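Local coordinates for protein glutamyl-tRNA(Gln) amidotransferase subunit B, mitochondrial (Saccharomyces cerevisiae, PDB 4N0H) that forms the GatB/GatE-family subunit of a mitochondrial amidotransferase, assembling with subunit F and a third protein chain, at residues L30-T35 against Y51-L56; I85-R90 against L291-L296. One frame throughout, in Å; residues are numbered along the deposited sequence.

Contact 1 of 2, residues L30-T35 against Y51-L56; sequences LFSQST and YYDIAL
D53 OD2 is gripped by several groups at once: S34 OG donates to it across the contact at 2.6 Å, while S50 N and the ammonium group of K29 close in from the same chain. The serine hydroxyl arrives on the syn side of the carboxylate, 16° out of its plane. S34 can reach it because its OG sits between the backbone N and the carbonyl carbon (chi1 47°), turned to the aspartate. The other oxygen, OD1, is bonded by N166 ND2, so both carboxylate oxygens have protein partners and the group should be held firmly in rotation. S32 brings its CB to 3.6 Å from D53 OD1, whereas its OG bonds to S50 OG.

Beside this polar cluster lies an apolar half. The Y52 ring comes against F31 with CE2 3.8 Å from F31 CB, and F31 O stands over one face of the tyrosine, offset toward the rim. Y52 also opens a type I turn closed by A55 N to Y52 O at 2.8 Å, so Y52 and D53 occupy its first two positions. Just before the turn, Y51 meets W135 of subunit F edge to face.

Both segments belong to the long loop joining strand 14-23 to helix 65-78. F31 and Y52 rest on L104 of strand 102-120, and L30 and F31 reach strand 130-142.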
loop_
_atom_site.group_PDB
_atom_site.type_symbol
_atom_site.label_atom_id
_atom_site.label_comp_id
_atom_site.label_asym_id
_atom_site.label_seq_id
_atom_site.Cartn_x
_atom_site.Cartn_y
_atom_site.Cartn_z
ATOM N N LEU B 30 1.568 7.766 16.954
ATOM C CA LEU B 30 0.401 7.944 16.082
ATOM C C LEU B 30 -0.048 6.672 15.339
ATOM O O LEU B 30 -1.221 6.293 15.392
ATOM C CB LEU B 30 0.659 9.078 15.083
ATOM C CG LEU B 30 -0.518 9.464 14.189
ATOM C CD1 LEU B 30 -1.743 9.776 15.042
ATOM C CD2 LEU B 30 -0.171 10.658 13.306
ATOM N N PHE B 31 0.877 6.019 14.646
ATOM C CA PHE B 31 0.531 4.818 13.882
ATOM C C PHE B 31 1.221 3.558 14.407
ATOM O O PHE B 31 1.311 2.548 13.717
ATOM C CB PHE B 31 0.829 5.032 12.393
ATOM C CG PHE B 31 -0.058 6.056 11.754
ATOM C CD1 PHE B 31 -1.396 5.776 11.515
ATOM C CD2 PHE B 31 0.430 7.310 11.423
ATOM C CE1 PHE B 31 -2.225 6.721 10.937
ATOM C CE2 PHE B 31 -0.395 8.259 10.845
ATOM C CZ PHE B 31 -1.725 7.969 10.610
ATOM N N SER B 32 1.719 3.641 15.634
ATOM C CA SER B 32 2.333 2.511 16.315
ATOM C C SER B 32 2.126 2.720 17.807
ATOM O O SER B 32 1.988 3.855 18.262
ATOM C CB SER B 32 3.829 2.448 16.004
ATOM O OG SER B 32 4.473 1.455 16.785
ATOM N N GLN B 33 2.106 1.637 18.576
ATOM C CA GLN B 33 1.899 1.768 20.017
ATOM C C GLN B 33 3.202 1.912 20.809
ATOM O O GLN B 33 3.216 1.766 22.033
ATOM C CB GLN B 33 1.035 0.625 20.562
ATOM C CG GLN B 33 -0.442 0.762 20.203
ATOM C CD GLN B 33 -1.035 2.076 20.699
ATOM O OE1 GLN B 33 -1.054 2.352 21.900
ATOM N NE2 GLN B 33 -1.509 2.898 19.773
ATOM N N SER B 34 4.293 2.204 20.110
ATOM C CA SER B 34 5.554 2.514 20.774
ATOM C C SER B 34 5.414 3.791 21.600
ATOM O O SER B 34 4.524 4.613 21.360
ATOM C CB SER B 34 6.684 2.651 19.747
ATOM O OG SER B 34 6.276 3.461 18.654
ATOM N N THR B 35 6.300 3.956 22.575
ATOM C CA THR B 35 6.178 5.032 23.543
ATOM C C THR B 35 6.393 6.419 22.943
ATOM O O THR B 35 7.345 6.649 22.198
ATOM C CB THR B 35 7.164 4.823 24.715
ATOM O OG1 THR B 35 6.871 3.574 25.356
ATOM C CG2 THR B 35 7.063 5.960 25.730
ATOM N N TYR B 51 9.043 -1.921 15.156
ATOM C CA TYR B 51 9.369 -2.364 13.809
ATOM C C TYR B 51 8.825 -1.361 12.796
ATOM O O TYR B 51 9.496 -1.030 11.815
ATOM C CB TYR B 51 8.788 -3.756 13.530
ATOM C CG TYR B 51 9.293 -4.854 14.446
ATOM C CD1 TYR B 51 10.601 -4.849 14.930
ATOM C CD2 TYR B 51 8.460 -5.897 14.825
ATOM C CE1 TYR B 51 11.059 -5.862 15.766
ATOM C CE2 TYR B 51 8.900 -6.904 15.657
ATOM C CZ TYR B 51 10.196 -6.887 16.125
ATOM O OH TYR B 51 10.615 -7.904 16.952
ATOM N N TYR B 52 7.611 -0.873 13.038
ATOM C CA TYR B 52 6.997 0.103 12.137
ATOM C C TYR B 52 7.748 1.434 12.113
ATOM O O TYR B 52 7.909 2.033 11.052
ATOM C CB TYR B 52 5.527 0.355 12.492
ATOM C CG TYR B 52 4.931 1.514 11.722
ATOM C CD1 TYR B 52 4.462 1.345 10.426
ATOM C CD2 TYR B 52 4.859 2.782 12.288
ATOM C CE1 TYR B 52 3.932 2.412 9.711
ATOM C CE2 TYR B 52 4.338 3.851 11.585
ATOM C CZ TYR B 52 3.870 3.659 10.303
ATOM O OH TYR B 52 3.346 4.728 9.616
ATOM N N ASP B 53 8.188 1.901 13.279
ATOM C CA ASP B 53 8.894 3.182 13.367
ATOM C C ASP B 53 10.175 3.170 12.524
ATOM O O ASP B 53 10.596 4.199 11.998
ATOM C CB ASP B 53 9.237 3.528 14.821
ATOM C CG ASP B 53 8.009 3.825 15.664
ATOM O OD1 ASP B 53 6.936 4.126 15.098
ATOM O OD2 ASP B 53 8.121 3.755 16.907
ATOM N N ILE B 54 10.789 1.997 12.401
ATOM C CA ILE B 54 12.019 1.850 11.629
ATOM C C ILE B 54 11.680 1.515 10.166
ATOM O O ILE B 54 12.569 1.335 9.322
ATOM C CB ILE B 54 12.953 0.795 12.284
ATOM C CG1 ILE B 54 13.086 1.075 13.783
ATOM C CG2 ILE B 54 14.344 0.784 11.647
ATOM C CD1 ILE B 54 13.702 2.424 14.090
ATOM N N ALA B 55 10.382 1.456 9.877
ATOM C CA ALA B 55 9.875 1.154 8.534
ATOM C C ALA B 55 10.412 -0.164 7.971
ATOM O O ALA B 55 10.740 -0.259 6.790
ATOM C CB ALA B 55 10.151 2.311 7.572
ATOM N N LEU B 56 10.503 -1.176 8.829
ATOM C CA LEU B 56 10.936 -2.505 8.400
ATOM C C LEU B 56 9.997 -3.026 7.312
ATOM O O LEU B 56 8.804 -2.741 7.347
ATOM C CB LEU B 56 10.946 -3.463 9.592
ATOM C CG LEU B 56 12.281 -3.680 10.314
ATOM C CD1 LEU B 56 13.136 -2.430 10.326
ATOM C CD2 LEU B 56 12.057 -4.186 11.730
#

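Contact 2 of 2, residues I85-R90 against L291-L296; sequences ISQFDR and LPYINL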
loop_
_atom_site.group_PDB
_atom_site.type_symbol
_atom_site.label_atom_id
_atom_site.label_comp_id
_atom_site.label_asym_id
_atom_site.label_seq_id
_atom_site.Cartn_x
_atom_site.Cartn_y
_atom_site.Cartn_z
ATOM N N ILE B 85 -15.927 12.658 6.853
ATOM C CA ILE B 85 -14.897 11.690 6.519
ATOM C C ILE B 85 -13.555 12.404 6.460
ATOM O O ILE B 85 -13.403 13.386 5.734
ATOM C CB ILE B 85 -15.143 11.060 5.135
ATOM C CG1 ILE B 85 -16.449 10.262 5.120
ATOM C CG2 ILE B 85 -13.972 10.174 4.731
ATOM C CD1 ILE B 85 -16.378 8.967 5.890
ATOM N N SER B 86 -12.584 11.931 7.231
ATOM C CA SER B 86 -11.211 12.364 7.009
ATOM C C SER B 86 -10.316 11.166 6.701
ATOM O O SER B 86 -10.690 10.014 6.937
ATOM C CB SER B 86 -10.671 13.219 8.168
ATOM O OG SER B 86 -10.549 12.477 9.367
ATOM N N GLN B 87 -9.144 11.444 6.146
ATOM C CA GLN B 87 -8.254 10.392 5.686
ATOM C C GLN B 87 -6.819 10.868 5.787
ATOM O O GLN B 87 -6.557 12.071 5.895
ATOM C CB GLN B 87 -8.563 10.036 4.230
ATOM C CG GLN B 87 -8.516 11.233 3.298
ATOM C CD GLN B 87 -8.405 10.850 1.830
ATOM O OE1 GLN B 87 -9.074 9.926 1.361
ATOM N NE2 GLN B 87 -7.547 11.562 1.098
ATOM N N PHE B 88 -5.890 9.921 5.757
ATOM C CA PHE B 88 -4.476 10.244 5.751
ATOM C C PHE B 88 -3.897 10.051 4.358
ATOM O O PHE B 88 -4.241 9.095 3.666
ATOM C CB PHE B 88 -3.726 9.377 6.762
ATOM C CG PHE B 88 -4.037 9.714 8.186
ATOM C CD1 PHE B 88 -5.059 9.069 8.858
ATOM C CD2 PHE B 88 -3.324 10.699 8.846
ATOM C CE1 PHE B 88 -5.352 9.389 10.170
ATOM C CE2 PHE B 88 -3.614 11.022 10.159
ATOM C CZ PHE B 88 -4.627 10.367 10.819
ATOM N N ASP B 89 -3.013 10.957 3.956
ATOM C CA ASP B 89 -2.362 10.875 2.653
ATOM C C ASP B 89 -0.853 10.796 2.827
ATOM O O ASP B 89 -0.322 11.195 3.858
ATOM C CB ASP B 89 -2.720 12.090 1.796
ATOM C CG ASP B 89 -4.196 12.440 1.870
ATOM O OD1 ASP B 89 -4.526 13.504 2.445
ATOM O OD2 ASP B 89 -5.026 11.648 1.363
ATOM N N ARG B 90 -0.170 10.281 1.812
ATOM C CA ARG B 90 1.283 10.179 1.831
ATOM C C ARG B 90 1.926 11.375 1.136
ATOM O O ARG B 90 1.642 11.655 -0.030
ATOM C CB ARG B 90 1.732 8.886 1.150
ATOM C CG ARG B 90 1.171 7.637 1.800
ATOM C CD ARG B 90 1.636 6.379 1.090
ATOM N NE ARG B 90 1.182 5.179 1.783
ATOM C CZ ARG B 90 1.390 3.942 1.340
ATOM N NH1 ARG B 90 2.048 3.748 0.208
ATOM N NH2 ARG B 90 0.944 2.900 2.032
ATOM N N LEU B 291 -4.945 2.581 5.311
ATOM C CA LEU B 291 -5.666 3.124 6.455
ATOM C C LEU B 291 -7.140 3.374 6.141
ATOM O O LEU B 291 -7.474 3.921 5.093
ATOM C CB LEU B 291 -5.000 4.413 6.940
ATOM C CG LEU B 291 -3.572 4.242 7.464
ATOM C CD1 LEU B 291 -2.862 5.582 7.538
ATOM C CD2 LEU B 291 -3.590 3.567 8.832
ATOM N N PRO B 292 -8.030 2.963 7.055
ATOM C CA PRO B 292 -9.463 3.232 6.880
ATOM C C PRO B 292 -9.746 4.722 7.019
ATOM O O PRO B 292 -8.998 5.406 7.708
ATOM C CB PRO B 292 -10.109 2.488 8.057
ATOM C CG PRO B 292 -9.060 1.532 8.557
ATOM C CD PRO B 292 -7.752 2.207 8.285
ATOM N N TYR B 293 -10.803 5.213 6.376
ATOM C CA TYR B 293 -11.273 6.577 6.598
ATOM C C TYR B 293 -11.582 6.788 8.075
ATOM O O TYR B 293 -11.938 5.846 8.781
ATOM C CB TYR B 293 -12.559 6.838 5.816
ATOM C CG TYR B 293 -12.425 6.862 4.313
ATOM C CD1 TYR B 293 -11.410 7.575 3.689
ATOM C CD2 TYR B 293 -13.330 6.177 3.516
ATOM C CE1 TYR B 293 -11.300 7.598 2.307
ATOM C CE2 TYR B 293 -13.230 6.193 2.140
ATOM C CZ TYR B 293 -12.216 6.901 1.539
ATOM O OH TYR B 293 -12.133 6.905 0.162
ATOM N N ILE B 294 -11.444 8.024 8.543
ATOM C CA ILE B 294 -11.974 8.396 9.844
ATOM C C ILE B 294 -13.438 8.774 9.639
ATOM O O ILE B 294 -13.732 9.795 9.024
ATOM C CB ILE B 294 -11.207 9.589 10.454
ATOM C CG1 ILE B 294 -9.775 9.180 10.803
ATOM C CG2 ILE B 294 -11.922 10.133 11.696
ATOM C CD1 ILE B 294 -8.953 10.302 11.395
ATOM N N ASN B 295 -14.345 7.938 10.133
ATOM C CA ASN B 295 -15.780 8.171 9.981
ATOM C C ASN B 295 -16.483 8.134 11.330
ATOM O O ASN B 295 -16.908 7.078 11.788
ATOM C CB ASN B 295 -16.389 7.129 9.041
ATOM C CG ASN B 295 -17.858 7.383 8.755
ATOM O OD1 ASN B 295 -18.401 8.437 9.089
ATOM N ND2 ASN B 295 -18.507 6.414 8.125
ATOM N N LEU B 296 -16.601 9.295 11.967
ATOM C CA LEU B 296 -17.113 9.363 13.327
ATOM C C LEU B 296 -18.632 9.489 13.343
ATOM O O LEU B 296 -19.212 10.221 12.544
ATOM C CB LEU B 296 -16.468 10.540 14.063
ATOM C CG LEU B 296 -14.937 10.478 13.998
ATOM C CD1 LEU B 296 -14.308 11.763 14.500
ATOM C CD2 LEU B 296 -14.428 9.284 14.784
#
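A single antiparallel beta bridge, the hydrogen-bonded pair S86 and I294, ties residues 85-88, which run into strand 89-92, to the loop that runs on toward helix 298-306. S86 N gives to I294 O at 3.0 Å, the donor lying in the carbonyl plane on a lone pair. In return I294 N gives to S86 O at 2.7 Å, tilted from that carbonyl's plane; both N-H...O angles are 161°. The CA of I85 adds a C-H...O contact to I294 O at 3.4 Å.

Side chains pack on both faces of the bridge. On one, S86 OG lies between its backbone N and carbonyl carbon (chi1 66°), which sets it tightly against the branch point of I294, 3.2 Å from CB. Farther along the same face, F88 CE1 meets I294 CD1 at 3.9 Å and F88 CB touches L291 CD1. On the other face Y293 meets both neighbours of S86. The CG2 methyl of I85 makes an off-centre CH-pi contact, 4.1 Å from the ring centroid, while Q87 runs alongside the tyrosine, pointing the same way. Its OE1 lies at the ring edge, 3.4 Å from CE1, and its amide plane is only 17° from the ring's. The CD1 of I85 reaches past to the CB and amide carbon of N295.

From F88 onward the chain runs antiparallel to 286-288, F88 bonding to D288 and R90 to M286 through the backbone, and R90 NE forms a salt bridge with D288. The partner chain thus spends four extra residues between the D288 pairing and the isolated S86-I294 bridge: an interrupted antiparallel pairing alongside strand 89-92 of the mixed sheet.

How the contacts relate
Both contacts are largely buried. Contact 1 folds one long loop back on itself, with a charged carboxylate as its centre; contact 2 joins segments some two hundred residues apart through backbone pairing and a mix of apolar and uncharged polar side chains, with Y293 on its exposed side. Subunit F lies against both, more extensively at contact 1. Their centres are 19 Å apart, yet they touch through F31, whose ring meets that of F88 edge to face, F31 CZ lying 3.6 Å from F88 CE2. F31 CE1 also packs on L291 CD1. Strand 102-120 borders both contacts.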